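PDB 3GO9: insulinase family protease from Yersinia pestis, which belongs to the insulinase (M16) family of peptidases and is predicted to hydrolyse peptide bonds. Local coordinates for residues N33-Q38 / K231-L236; R53-T58 / T213-G218; Q204-P209 / G238-P243. All coordinates share one frame; numbering follows the deposited sequence. Where two conformers were deposited one is given.

Interaction 1: residues N33-Q38 / K231-L236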
ATOM      1  N   ASN A  33      16.854  22.787  -3.119  1.00 12.56           N
ATOM      2  CA  ASN A  33      17.686  21.556  -3.181  1.00 11.35           C
ATOM      3  C   ASN A  33      16.938  20.315  -3.656  1.00 10.43           C
ATOM      4  O   ASN A  33      17.507  19.184  -3.675  1.00 11.12           O
ATOM      5  CB  ASN A  33      18.333  21.295  -1.811  1.00 11.28           C
ATOM      6  CG  ASN A  33      17.321  21.021  -0.739  1.00  9.84           C
ATOM      7  OD1 ASN A  33      16.109  20.952  -1.004  1.00  9.34           O
ATOM      8  ND2 ASN A  33      17.806  20.847   0.473  1.00 10.35           N
ATOM      9  N   GLY A  34      15.698  20.503  -4.067  1.00  9.52           N
ATOM     10  CA  GLY A  34      14.842  19.446  -4.591  1.00  9.58           C
ATOM     11  C   GLY A  34      14.002  18.687  -3.564  1.00  9.39           C
ATOM     12  O   GLY A  34      13.219  17.781  -3.937  1.00 10.23           O
ATOM     13  N   PHE A  35      14.159  19.055  -2.302  1.00  9.33           N
ATOM     14  CA  PHE A  35      13.316  18.472  -1.234  1.00  8.33           C
ATOM     15  C   PHE A  35      11.836  18.796  -1.476  1.00  9.79           C
ATOM     16  O   PHE A  35      11.505  19.909  -1.812  1.00 10.95           O
ATOM     17  CB  PHE A  35      13.760  19.021   0.091  1.00  8.35           C
ATOM     18  CG  PHE A  35      13.115  18.362   1.280  1.00  8.21           C
ATOM     19  CD1 PHE A  35      13.723  17.279   1.870  1.00  8.10           C
ATOM     20  CD2 PHE A  35      11.921  18.840   1.791  1.00  7.24           C
ATOM     21  CE1 PHE A  35      13.151  16.672   2.979  1.00 10.24           C
ATOM     22  CE2 PHE A  35      11.321  18.231   2.919  1.00  7.79           C
ATOM     23  CZ  PHE A  35      11.954  17.150   3.519  1.00  7.97           C
ATOM     24  N   SER A  36      10.963  17.785  -1.382  1.00  8.30           N
ATOM     25  CA  SER A  36       9.529  17.967  -1.668  1.00  8.32           C
ATOM     26  C   SER A  36       8.732  17.883  -0.405  1.00  8.44           C
ATOM     27  O   SER A  36       9.092  17.127   0.512  1.00  8.84           O
ATOM     28  CB  SER A  36       9.052  16.879  -2.625  1.00  9.66           C
ATOM     29  OG  SER A  36       9.711  16.999  -3.896  1.00 11.39           O
ATOM     30  N   TRP A  37       7.646  18.642  -0.344  1.00  8.68           N
ATOM     31  CA  TRP A  37       6.751  18.534   0.812  1.00  9.27           C
ATOM     32  C   TRP A  37       5.296  18.642   0.361  1.00  9.78           C
ATOM     33  O   TRP A  37       5.006  19.271  -0.671  1.00  9.54           O
ATOM     34  CB  TRP A  37       7.066  19.575   1.885  1.00 10.04           C
ATOM     35  CG  TRP A  37       7.042  20.993   1.452  1.00 11.71           C
ATOM     36  CD1 TRP A  37       8.106  21.727   0.980  1.00 15.68           C
ATOM     37  CD2 TRP A  37       5.914  21.887   1.446  1.00 16.31           C
ATOM     38  NE1 TRP A  37       7.709  23.014   0.681  1.00 18.60           N
ATOM     39  CE2 TRP A  37       6.379  23.146   0.974  1.00 18.00           C
ATOM     40  CE3 TRP A  37       4.583  21.757   1.819  1.00 17.65           C
ATOM     41  CZ2 TRP A  37       5.535  24.270   0.836  1.00 19.83           C
ATOM     42  CZ3 TRP A  37       3.728  22.879   1.687  1.00 19.80           C
ATOM     43  CH2 TRP A  37       4.211  24.115   1.189  1.00 19.26           C
ATOM     44  N   GLN A  38       4.417  18.028   1.169  1.00  8.74           N
ATOM     45  CA  GLN A  38       3.007  18.019   0.884  1.00  8.55           C
ATOM     46  C   GLN A  38       2.281  18.157   2.209  1.00  9.29           C
ATOM     47  O   GLN A  38       2.600  17.468   3.146  1.00 10.12           O
ATOM     48  CB  GLN A  38       2.585  16.749   0.180  1.00  8.75           C
ATOM     49  CG  GLN A  38       3.297  16.424  -1.106  1.00  9.34           C
ATOM     50  CD  GLN A  38       2.703  15.255  -1.873  1.00 11.27           C
ATOM     51  OE1 GLN A  38       1.554  14.812  -1.641  1.00 12.03           O
ATOM     52  NE2 GLN A  38       3.498  14.720  -2.783  1.00 12.79           N
ATOM     53  N   LYS A 231      13.024  25.960   6.685  1.00 13.20           N
ATOM     54  CA  LYS A 231      14.161  26.208   7.577  0.60 15.37           C
ATOM     55  C   LYS A 231      14.824  24.911   8.040  1.00 14.37           C
ATOM     56  O   LYS A 231      16.034  24.870   8.224  1.00 16.21           O
ATOM     57  CB  LYS A 231      13.743  27.060   8.781  0.60 15.99           C
ATOM     58  CG  LYS A 231      13.136  28.438   8.409  0.60 19.34           C
ATOM     59  CD  LYS A 231      12.894  29.313   9.633  0.60 22.81           C
ATOM     60  CE  LYS A 231      12.456  30.728   9.255  0.60 23.88           C
ATOM     61  NZ  LYS A 231      11.061  30.830   8.848  0.60 23.75           N
ATOM     62  N   ALA A 232      14.049  23.826   8.203  1.00 13.06           N
ATOM     63  CA  ALA A 232      14.568  22.528   8.621  1.00 12.24           C
ATOM     64  C   ALA A 232      15.321  21.807   7.538  1.00 11.63           C
ATOM     65  O   ALA A 232      16.315  21.159   7.852  1.00 12.49           O
ATOM     66  CB  ALA A 232      13.461  21.653   9.183  1.00 13.11           C
ATOM     67  N   PHE A 233      14.836  21.885   6.291  1.00 11.44           N
ATOM     68  CA  PHE A 233      15.317  20.988   5.254  1.00 10.42           C
ATOM     69  C   PHE A 233      16.050  21.651   4.091  1.00 11.21           C
ATOM     70  O   PHE A 233      16.501  20.949   3.198  1.00 11.44           O
ATOM     71  CB  PHE A 233      14.174  20.132   4.707  1.00  9.44           C
ATOM     72  CG  PHE A 233      13.543  19.201   5.750  1.00 10.66           C
ATOM     73  CD1 PHE A 233      12.359  19.541   6.349  1.00 10.45           C
ATOM     74  CD2 PHE A 233      14.202  18.055   6.170  1.00  9.21           C
ATOM     75  CE1 PHE A 233      11.803  18.739   7.306  1.00 13.00           C
ATOM     76  CE2 PHE A 233      13.620  17.218   7.123  1.00 11.66           C
ATOM     77  CZ  PHE A 233      12.425  17.576   7.671  1.00 10.22           C
ATOM     78  N   SER A 234      16.111  22.978   4.060  1.00 11.79           N
ATOM     79  CA  SER A 234      16.679  23.636   2.875  0.60 12.48           C
ATOM     80  C   SER A 234      18.211  23.527   2.777  1.00 13.39           C
ATOM     81  O   SER A 234      18.773  23.793   1.690  1.00 12.84           O
ATOM     82  CB  SER A 234      16.233  25.098   2.789  0.60 12.52           C
ATOM     83  OG  SER A 234      16.742  25.845   3.896  0.60 12.41           O
ATOM     84  N   GLU A 235      18.851  23.151   3.864  1.00 11.99           N
ATOM     85  CA  GLU A 235      20.293  23.055   3.909  1.00 14.17           C
ATOM     86  C   GLU A 235      20.807  21.667   3.486  1.00 14.54           C
ATOM     87  O   GLU A 235      22.017  21.491   3.256  1.00 16.00           O
ATOM     88  CB  GLU A 235      20.751  23.559   5.298  1.00 15.84           C
ATOM     89  CG  GLU A 235      22.221  23.453   5.619  1.00 16.36           C
ATOM     90  CD  GLU A 235      23.115  24.229   4.701  1.00 17.16           C
ATOM     91  OE1 GLU A 235      22.736  25.327   4.222  1.00 17.02           O
ATOM     92  OE2 GLU A 235      24.193  23.652   4.523  1.00 16.82           O
ATOM     93  N   LEU A 236      19.918  20.675   3.267  1.00 12.13           N
ATOM     94  CA  LEU A 236      20.343  19.346   2.844  1.00 12.40           C
ATOM     95  C   LEU A 236      21.061  19.461   1.516  1.00 13.21           C
ATOM     96  O   LEU A 236      20.722  20.320   0.708  1.00 13.25           O
ATOM     97  CB  LEU A 236      19.155  18.421   2.685  1.00 11.18           C
ATOM     98  CG  LEU A 236      18.349  18.179   3.968  1.00 11.45           C
ATOM     99  CD1 LEU A 236      17.154  17.320   3.612  1.00 12.26           C
ATOM    100  CD2 LEU A 236      19.243  17.499   5.003  1.00 12.82           C
TER
HETATM  101  O   HOH W   1      17.346  24.430  -0.568  1.00 18.73           O
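Asn-33 ND2 is gripped by two backbone carbonyls of the turn at the C-terminal part of helix 222-233. Asn-33 ND2 donates to Phe-233 O at 3.0 Å. The other N-H goes to Leu-236 O, with Asn-33 ND2 again 3.0 Å from it. Both oxygens lie close to the plane of the Asn-33 amide. The bond to Phe-233 O lies in the plane of that carbonyl, while the bond to Leu-236 O is tilted from its carbonyl plane. Phe-233 to Leu-236 form a type I beta turn, so one amide joins its first and last carbonyls. The turn's own bond, from Leu-236 N to Phe-233 O, is weak.

The amide is also tied to its own segment. CG of Asn-33 sits between the backbone N and the carbonyl carbon (chi1 64°). This lets Asn-33 OD1 accept from Phe-35 N at 3.0 Å and close an Asx turn, with the donor above the carbonyl plane. A water donates to Ser-234 O at 2.7 Å and accepts weakly from Asn-33 N.

In the alpha/beta fold of the M16 family, this contact joins the loop leading into strand 36-41 to the C-terminal part of helix 222-233. Beneath the polar part, the Phe-35 and Phe-233 rings form an offset stack. Their centroids are 4.4 Å apart and their planes differ by 9°. Phe-35 CZ lies over the Phe-233 ring near its rim, 3.4 Å from Phe-233 CG. Phe-233 CB stands over the centre of the Phe-35 ring in a CH-pi contact, 3.7 Å from its centroid. Leu-236 CD1 touches Phe-35 CD1 obliquely at 3.8 Å. Pro-209 packs on Phe-35 and Leu-236, and helix 125-140 meets Phe-233 through Leu-135 and Ser-136.

Interaction 2: residues R53-T58 / T213-G218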
ATOM      1  N   ARG A  53       5.191  12.124   7.775  1.00  7.84           N
ATOM      2  CA  ARG A  53       5.829  11.000   7.128  1.00  8.12           C
ATOM      3  C   ARG A  53       6.980  11.561   6.290  1.00  9.08           C
ATOM      4  O   ARG A  53       6.779  12.521   5.532  1.00  9.74           O
ATOM      5  CB  ARG A  53       4.845  10.226   6.225  1.00  7.82           C
ATOM      6  CG  ARG A  53       3.667   9.716   6.973  1.00  6.55           C
ATOM      7  CD  ARG A  53       3.948   8.494   7.821  1.00  9.32           C
ATOM      8  NE  ARG A  53       2.656   8.044   8.326  1.00  9.53           N
ATOM      9  CZ  ARG A  53       2.044   8.549   9.398  1.00  8.56           C
ATOM     10  NH1 ARG A  53       2.623   9.424  10.181  1.00  8.79           N
ATOM     11  NH2 ARG A  53       0.802   8.207   9.692  1.00  8.95           N
ATOM     12  N   LEU A  54       8.166  10.967   6.413  1.00  7.76           N
ATOM     13  CA  LEU A  54       9.259  11.324   5.538  1.00  7.54           C
ATOM     14  C   LEU A  54       9.560  10.093   4.757  1.00  7.77           C
ATOM     15  O   LEU A  54       9.979   9.072   5.334  1.00  7.89           O
ATOM     16  CB  LEU A  54      10.505  11.808   6.310  1.00  6.92           C
ATOM     17  CG  LEU A  54      11.739  12.139   5.441  1.00  8.90           C
ATOM     18  CD1 LEU A  54      11.487  13.453   4.627  1.00 10.30           C
ATOM     19  CD2 LEU A  54      12.960  12.309   6.349  1.00 10.81           C
ATOM     20  N   ILE A  55       9.345  10.170   3.447  1.00  7.40           N
ATOM     21  CA  ILE A  55       9.782   9.088   2.545  1.00  8.81           C
ATOM     22  C   ILE A  55      11.101   9.458   1.921  1.00  9.63           C
ATOM     23  O   ILE A  55      11.293  10.568   1.378  1.00  8.95           O
ATOM     24  CB  ILE A  55       8.747   8.765   1.403  1.00 10.53           C
ATOM     25  CG1 ILE A  55       7.461   8.238   1.961  1.00 14.33           C
ATOM     26  CG2 ILE A  55       9.366   7.668   0.427  1.00 12.38           C
ATOM     27  CD1 ILE A  55       6.339   8.090   0.863  1.00 16.75           C
ATOM     28  N   VAL A  56      12.038   8.532   2.033  1.00  9.73           N
ATOM     29  CA  VAL A  56      13.366   8.654   1.382  1.00  9.42           C
ATOM     30  C   VAL A  56      13.392   7.512   0.362  1.00  8.77           C
ATOM     31  O   VAL A  56      13.175   6.352   0.729  1.00  9.29           O
ATOM     32  CB  VAL A  56      14.533   8.494   2.394  1.00  9.47           C
ATOM     33  CG1 VAL A  56      15.898   8.659   1.683  1.00 10.90           C
ATOM     34  CG2 VAL A  56      14.417   9.514   3.598  1.00 10.26           C
ATOM     35  N   ASN A  57      13.666   7.825  -0.903  1.00  9.96           N
ATOM     36  CA  ASN A  57      13.672   6.815  -1.959  1.00  9.84           C
ATOM     37  C   ASN A  57      14.982   6.021  -1.963  1.00 10.23           C
ATOM     38  O   ASN A  57      15.741   6.042  -2.963  1.00 11.77           O
ATOM     39  CB  ASN A  57      13.452   7.481  -3.312  1.00  9.99           C
ATOM     40  CG  ASN A  57      12.126   8.135  -3.435  1.00 16.53           C
ATOM     41  OD1 ASN A  57      11.094   7.626  -2.913  1.00 21.84           O
ATOM     42  ND2 ASN A  57      12.109   9.230  -4.166  1.00 23.16           N
ATOM     43  N   THR A  58      15.273   5.382  -0.835  1.00  9.97           N
ATOM     44  CA  THR A  58      16.452   4.558  -0.628  1.00 11.55           C
ATOM     45  C   THR A  58      16.004   3.322   0.124  1.00 11.15           C
ATOM     46  O   THR A  58      15.420   3.419   1.200  1.00 11.69           O
ATOM     47  CB  THR A  58      17.442   5.315   0.267  1.00 12.10           C
ATOM     48  OG1 THR A  58      17.825   6.497  -0.432  1.00 12.78           O
ATOM     49  CG2 THR A  58      18.698   4.510   0.624  1.00 13.65           C
ATOM     50  N   THR A 213      10.491  13.190   0.303  1.00  6.82           N
ATOM     51  CA  THR A 213       9.229  13.925   0.405  1.00  7.37           C
ATOM     52  C   THR A 213       8.728  13.851   1.823  1.00  8.58           C
ATOM     53  O   THR A 213       8.572  12.729   2.385  1.00  8.41           O
ATOM     54  CB  THR A 213       8.138  13.377  -0.504  1.00  7.46           C
ATOM     55  OG1 THR A 213       8.624  13.299  -1.873  1.00 11.38           O
ATOM     56  CG2 THR A 213       6.900  14.206  -0.468  1.00 10.51           C
ATOM     57  N   LEU A 214       8.421  15.029   2.365  1.00  9.04           N
ATOM     58  CA  LEU A 214       7.763  15.109   3.662  1.00  7.05           C
ATOM     59  C   LEU A 214       6.265  15.345   3.502  1.00  8.36           C
ATOM     60  O   LEU A 214       5.867  16.223   2.724  1.00  9.25           O
ATOM     61  CB  LEU A 214       8.350  16.258   4.487  1.00  8.35           C
ATOM     62  CG  LEU A 214       7.719  16.500   5.858  1.00  8.35           C
ATOM     63  CD1 LEU A 214       8.045  15.429   6.873  1.00 12.35           C
ATOM     64  CD2 LEU A 214       8.138  17.901   6.391  1.00 12.72           C
ATOM     65  N   TYR A 215       5.456  14.551   4.197  1.00  6.97           N
ATOM     66  CA  TYR A 215       4.024  14.734   4.182  1.00  8.42           C
ATOM     67  C   TYR A 215       3.559  15.062   5.594  1.00  7.57           C
ATOM     68  O   TYR A 215       4.055  14.506   6.556  1.00  7.50           O
ATOM     69  CB  TYR A 215       3.279  13.435   3.781  1.00  7.82           C
ATOM     70  CG  TYR A 215       3.674  12.841   2.451  1.00  8.57           C
ATOM     71  CD1 TYR A 215       2.840  13.008   1.339  1.00 10.75           C
ATOM     72  CD2 TYR A 215       4.795  12.087   2.329  1.00  9.04           C
ATOM     73  CE1 TYR A 215       3.205  12.471   0.090  1.00  9.29           C
ATOM     74  CE2 TYR A 215       5.175  11.571   1.119  1.00  9.35           C
ATOM     75  CZ  TYR A 215       4.341  11.764   0.007  1.00 10.73           C
ATOM     76  OH  TYR A 215       4.702  11.192  -1.229  1.00 15.09           O
ATOM     77  N   VAL A 216       2.586  15.979   5.707  1.00  7.74           N
ATOM     78  CA  VAL A 216       2.039  16.371   6.972  1.00  8.21           C
ATOM     79  C   VAL A 216       0.518  16.424   6.799  1.00  8.53           C
ATOM     80  O   VAL A 216       0.009  17.106   5.863  1.00  9.42           O
ATOM     81  CB  VAL A 216       2.526  17.754   7.427  1.00  8.50           C
ATOM     82  CG1 VAL A 216       1.882  18.205   8.774  1.00  8.93           C
ATOM     83  CG2 VAL A 216       4.068  17.785   7.520  1.00 11.31           C
ATOM     84  N   VAL A 217      -0.184  15.808   7.741  1.00  7.27           N
ATOM     85  CA  VAL A 217      -1.652  15.915   7.796  1.00  7.83           C
ATOM     86  C   VAL A 217      -2.065  16.326   9.197  1.00  9.53           C
ATOM     87  O   VAL A 217      -1.691  15.649  10.175  1.00  9.31           O
ATOM     88  CB  VAL A 217      -2.305  14.565   7.521  1.00  7.72           C
ATOM     89  CG1 VAL A 217      -3.848  14.621   7.702  1.00  8.10           C
ATOM     90  CG2 VAL A 217      -1.949  14.102   6.070  1.00  9.00           C
ATOM     91  N   GLY A 218      -2.897  17.361   9.279  1.00  8.62           N
ATOM     92  CA  GLY A 218      -3.404  17.741  10.588  1.00  9.52           C
ATOM     93  C   GLY A 218      -3.878  19.149  10.644  1.00  9.68           C
ATOM     94  O   GLY A 218      -3.823  19.891   9.670  1.00  9.77           O
TER
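This is an antiparallel pairing of two strands inside the mixed seven-stranded sheet of an M16-type alpha/beta fold. Strand 212-218 lies between strand 50-56 and strand 36-41. It follows strand 50-56 by more than 150 residues in the chain, so the pairing joins parts distant in sequence. The two strand segments run at 162° to each other, with axes 4.8 Å apart.

Arg-53 with Tyr-215 and Ile-55 with Thr-213 are hydrogen-bonded pairs. Leu-54 with Leu-214, between them, is the non-hydrogen-bonded pair. Each hydrogen-bonded pair has two bonds. The shortest of the four runs from Tyr-215 N to Arg-53 O at 2.8 Å.

The side chains of Arg-53, Ile-55, Thr-213 and Tyr-215 share one face of the sheet. Helix 388-401 covers part of it, with Met-392 on both Arg-53 and Tyr-215. The Tyr-215 hydroxyl is hydrogen-bonded to Gln-399 NE2 of the same helix. Arg-53 turns its guanidinium away from strand 212-218 and forms a salt bridge with Glu-51. Its side chain lies near a bound zinc ion. Ile-55 CD1 meets Tyr-215 CE2 obliquely at 3.7 Å. CG1 of Ile-55 lies anti to the carbonyl carbon (chi1 -64°), which carries CD1 toward CE2 of the Tyr-215 ring.

Leu-54 and Leu-214 occupy the other face. Leu-54 CD1 lies 4.2 Å from Leu-214 CB, and Phe-35 packs against Leu-214. Arg-53 O has further neighbours besides Tyr-215 N. Leu-214 CA makes a CA-H...O contact with Arg-53 O at 3.3 Å. Leu-214 CD1 is 3.4 Å from Arg-53 O, which also lies at the edge of the Tyr-215 ring, near its plane.

Interaction 3: residues Q204-P209 / G238-P243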
ATOM      1  N   GLN A 204      25.441   9.097   2.854  1.00 10.20           N
ATOM      2  CA  GLN A 204      25.619  10.392   2.141  1.00 12.72           C
ATOM      3  C   GLN A 204      25.275  10.287   0.665  1.00 12.89           C
ATOM      4  O   GLN A 204      24.738  11.229   0.101  1.00 13.26           O
ATOM      5  CB  GLN A 204      27.027  10.941   2.349  1.00 14.47           C
ATOM      6  CG  GLN A 204      27.159  11.453   3.753  1.00 17.81           C
ATOM      7  CD  GLN A 204      28.565  11.811   4.147  1.00 22.22           C
ATOM      8  OE1 GLN A 204      29.538  11.337   3.572  1.00 26.41           O
ATOM      9  NE2 GLN A 204      28.671  12.638   5.188  1.00 29.48           N
ATOM     10  N   GLN A 205      25.572   9.142   0.061  1.00 11.98           N
ATOM     11  CA  GLN A 205      25.257   8.874  -1.336  1.00 12.29           C
ATOM     12  C   GLN A 205      23.758   8.853  -1.589  1.00 11.77           C
ATOM     13  O   GLN A 205      23.263   9.378  -2.623  1.00 13.30           O
ATOM     14  CB  GLN A 205      25.874   7.541  -1.824  1.00 13.20           C
ATOM     15  CG  GLN A 205      25.532   7.235  -3.269  1.00 17.39           C
ATOM     16  CD  GLN A 205      26.269   6.007  -3.814  1.00 23.35           C
ATOM     17  OE1 GLN A 205      27.153   5.448  -3.166  1.00 30.29           O
ATOM     18  NE2 GLN A 205      25.889   5.578  -4.998  1.00 25.62           N
ATOM     19  N   TRP A 206      23.013   8.214  -0.677  1.00  9.77           N
ATOM     20  CA  TRP A 206      21.638   7.896  -0.963  1.00 10.08           C
ATOM     21  C   TRP A 206      20.632   8.761  -0.198  1.00  9.08           C
ATOM     22  O   TRP A 206      19.494   8.879  -0.643  1.00 10.49           O
ATOM     23  CB  TRP A 206      21.382   6.413  -0.721  1.00 10.49           C
ATOM     24  CG  TRP A 206      22.139   5.554  -1.628  1.00  9.20           C
ATOM     25  CD1 TRP A 206      23.236   4.833  -1.306  1.00 12.33           C
ATOM     26  CD2 TRP A 206      21.911   5.327  -3.030  1.00 10.68           C
ATOM     27  NE1 TRP A 206      23.721   4.159  -2.414  1.00 13.92           N
ATOM     28  CE2 TRP A 206      22.908   4.426  -3.475  1.00 11.07           C
ATOM     29  CE3 TRP A 206      20.955   5.770  -3.944  1.00 13.00           C
ATOM     30  CZ2 TRP A 206      22.968   3.961  -4.779  1.00 13.55           C
ATOM     31  CZ3 TRP A 206      21.011   5.296  -5.264  1.00 18.48           C
ATOM     32  CH2 TRP A 206      22.018   4.394  -5.665  1.00 15.11           C
ATOM     33  N   TYR A 207      21.027   9.438   0.866  1.00  8.77           N
ATOM     34  CA  TYR A 207      20.090  10.363   1.553  1.00  8.98           C
ATOM     35  C   TYR A 207      20.340  11.764   1.010  1.00 10.34           C
ATOM     36  O   TYR A 207      21.111  12.536   1.591  1.00 11.05           O
ATOM     37  CB  TYR A 207      20.244  10.304   3.064  1.00 10.17           C
ATOM     38  CG  TYR A 207      19.414   9.236   3.765  1.00  9.91           C
ATOM     39  CD1 TYR A 207      19.496   7.887   3.415  1.00 10.33           C
ATOM     40  CD2 TYR A 207      18.580   9.559   4.850  1.00  8.27           C
ATOM     41  CE1 TYR A 207      18.753   6.931   4.062  1.00  8.87           C
ATOM     42  CE2 TYR A 207      17.830   8.614   5.523  1.00  9.62           C
ATOM     43  CZ  TYR A 207      17.907   7.276   5.123  1.00  8.90           C
ATOM     44  OH  TYR A 207      17.154   6.323   5.817  1.00 10.82           O
ATOM     45  N   THR A 208      19.723  12.024  -0.146  1.00 10.02           N
ATOM     46  CA  THR A 208      19.801  13.307  -0.843  1.00 10.56           C
ATOM     47  C   THR A 208      18.387  13.926  -0.909  1.00  8.64           C
ATOM     48  O   THR A 208      17.382  13.180  -0.981  1.00  8.75           O
ATOM     49  CB  THR A 208      20.421  13.157  -2.253  1.00  9.45           C
ATOM     50  OG1 THR A 208      19.654  12.238  -3.024  1.00 11.69           O
ATOM     51  CG2 THR A 208      21.874  12.553  -2.135  1.00 12.65           C
ATOM     52  N   PRO A 209      18.274  15.273  -0.886  1.00  8.44           N
ATOM     53  CA  PRO A 209      16.954  15.921  -0.728  1.00  7.23           C
ATOM     54  C   PRO A 209      16.046  15.678  -1.900  1.00  8.42           C
ATOM     55  O   PRO A 209      14.816  15.677  -1.760  1.00  9.32           O
ATOM     56  CB  PRO A 209      17.273  17.404  -0.536  1.00  7.86           C
ATOM     57  CG  PRO A 209      18.747  17.552  -0.930  1.00  6.51           C
ATOM     58  CD  PRO A 209      19.366  16.204  -0.624  1.00  8.37           C
ATOM     59  N   GLY A 238      23.303  17.331  -1.851  1.00 16.75           N
ATOM     60  CA  GLY A 238      23.453  16.124  -2.640  1.00 17.27           C
ATOM     61  C   GLY A 238      22.349  15.985  -3.649  1.00 16.72           C
ATOM     62  O   GLY A 238      21.312  16.639  -3.551  1.00 15.27           O
ATOM     63  N   LYS A 239      22.626  15.207  -4.703  1.00 16.87           N
ATOM     64  CA  LYS A 239      21.682  15.009  -5.785  1.00 17.81           C
ATOM     65  C   LYS A 239      22.010  13.630  -6.327  1.00 18.04           C
ATOM     66  O   LYS A 239      23.205  13.226  -6.352  1.00 19.36           O
ATOM     67  CB  LYS A 239      21.851  16.089  -6.869  1.00 18.08           C
ATOM     68  CG  LYS A 239      20.828  16.121  -7.975  1.00 24.45           C
ATOM     69  CD  LYS A 239      21.186  17.192  -9.024  1.00 28.13           C
ATOM     70  CE  LYS A 239      20.371  16.992 -10.294  1.00 31.20           C
ATOM     71  NZ  LYS A 239      18.902  17.130 -10.041  1.00 34.33           N
ATOM     72  N   ARG A 240      20.976  12.917  -6.727  1.00 17.00           N
ATOM     73  CA  ARG A 240      21.104  11.623  -7.371  1.00 18.06           C
ATOM     74  C   ARG A 240      21.581  11.741  -8.816  1.00 19.49           C
ATOM     75  O   ARG A 240      20.975  12.427  -9.602  1.00 19.56           O
ATOM     76  CB  ARG A 240      19.736  10.973  -7.483  1.00 18.27           C
ATOM     77  CG  ARG A 240      19.129  10.670  -6.215  1.00 19.84           C
ATOM     78  CD  ARG A 240      19.946   9.657  -5.510  1.00 22.38           C
ATOM     79  NE  ARG A 240      19.320   9.159  -4.314  1.00 19.09           N
ATOM     80  CZ  ARG A 240      18.436   8.166  -4.178  1.00 13.34           C
ATOM     81  NH1 ARG A 240      17.937   7.461  -5.150  1.00 18.47           N
ATOM     82  NH2 ARG A 240      18.067   7.861  -2.966  1.00 11.74           N
ATOM     83  N   THR A 241      22.589  10.989  -9.211  1.00 24.16           N
ATOM     84  CA  THR A 241      22.906  10.984 -10.648  1.00 26.00           C
ATOM     85  C   THR A 241      21.908  10.204 -11.567  1.00 26.64           C
ATOM     86  O   THR A 241      21.763  10.587 -12.748  1.00 26.62           O
ATOM     87  CB  THR A 241      24.313  10.550 -10.966  1.00 26.85           C
ATOM     88  OG1 THR A 241      24.285   9.167 -11.306  1.00 30.07           O
ATOM     89  CG2 THR A 241      25.312  10.871  -9.815  1.00 25.63           C
ATOM     90  N   ALA A 242      21.229   9.160 -11.035  1.00 26.16           N
ATOM     91  CA  ALA A 242      20.245   8.323 -11.796  1.00 26.45           C
ATOM     92  C   ALA A 242      18.830   8.418 -11.183  1.00 26.39           C
ATOM     93  O   ALA A 242      18.678   8.800  -9.998  1.00 26.48           O
ATOM     94  CB  ALA A 242      20.690   6.865 -11.798  1.00 26.11           C
ATOM     95  N   PRO A 243      17.792   8.030 -11.951  1.00 25.97           N
ATOM     96  CA  PRO A 243      16.463   7.933 -11.294  1.00 25.94           C
ATOM     97  C   PRO A 243      16.523   6.947 -10.104  1.00 25.03           C
ATOM     98  O   PRO A 243      17.287   5.951 -10.139  1.00 25.14           O
ATOM     99  CB  PRO A 243      15.522   7.415 -12.409  1.00 26.06           C
ATOM    100  CG  PRO A 243      16.285   7.715 -13.751  1.00 25.63           C
ATOM    101  CD  PRO A 243      17.757   7.628 -13.380  1.00 25.96           C
TER
HETATM  102  O   HOH W   2      24.176  10.491  -4.805  1.00 27.30           O
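Arg-240 reaches from its CB past Thr-208 to the backbone of Trp-206. Arg-240 CG lies 3.6 Å from Thr-208 OG1, and CD is equally near to it. The bend at chi2 (-64°) brings CD back beside the Thr-208 hydroxyl. Arg-240 NE makes a weak hydrogen bond to Thr-208 OG1 at 3.4 Å. That hydroxyl is also hydrogen-bonded to Asp-210 OD1, while Asp-210 OD2 accepts from Arg-240 N.

Arg-240 CZ sits 3.5 Å from Trp-206 CE3. The indole edge points at the centre of one guanidinium face, and the two planes are 85° apart. NH1 lies along the same edge, near CE3 and CZ3. Arg-240 NH2 donates to Trp-206 O at 2.9 Å, in the carbonyl plane and on a lone pair. NH2 also has a second acceptor, outside both segments.

Trp-206 ends helix 196-206, and Tyr-207 then centres an inverse gamma turn. The guanidinium therefore meets the C-terminal end of a helix, where its charge would probably be favourable. The irregular loop after helix 222-233 packs here against the end of helix 196-206. A water donates to Gln-205 O at 2.6 Å and also to Lys-239 O, at 3.3 Å.

The Gly-238 backbone packs directly on Thr-208, whose CB is 3.7 Å from Gly-238 C. Pro-209 CD touches Gly-238 O at 3.5 Å.

Overall arrangement
The three contacts lie on the same side of the chain's centre. Interactions 1 and 2 have centres about 11 Å apart and share the sheet. Strand 36-41 borders strand 212-218, with Ser-36 O 2.9 Å from Leu-214 N and Gln-38 N 2.8 Å from Leu-214 O. Pro-209 connects interaction 3 to interaction 1, its CG lying 3.7 Å from Leu-236 CB; those centres are about 13 Å apart. Interactions 2 and 3, with centres about 16 Å apart, meet where Arg-240 NH2 comes within 3.0 Å of Asn-57 O. The side chain of Arg-53 in interaction 2 is about 7 Å from a bound zinc ion.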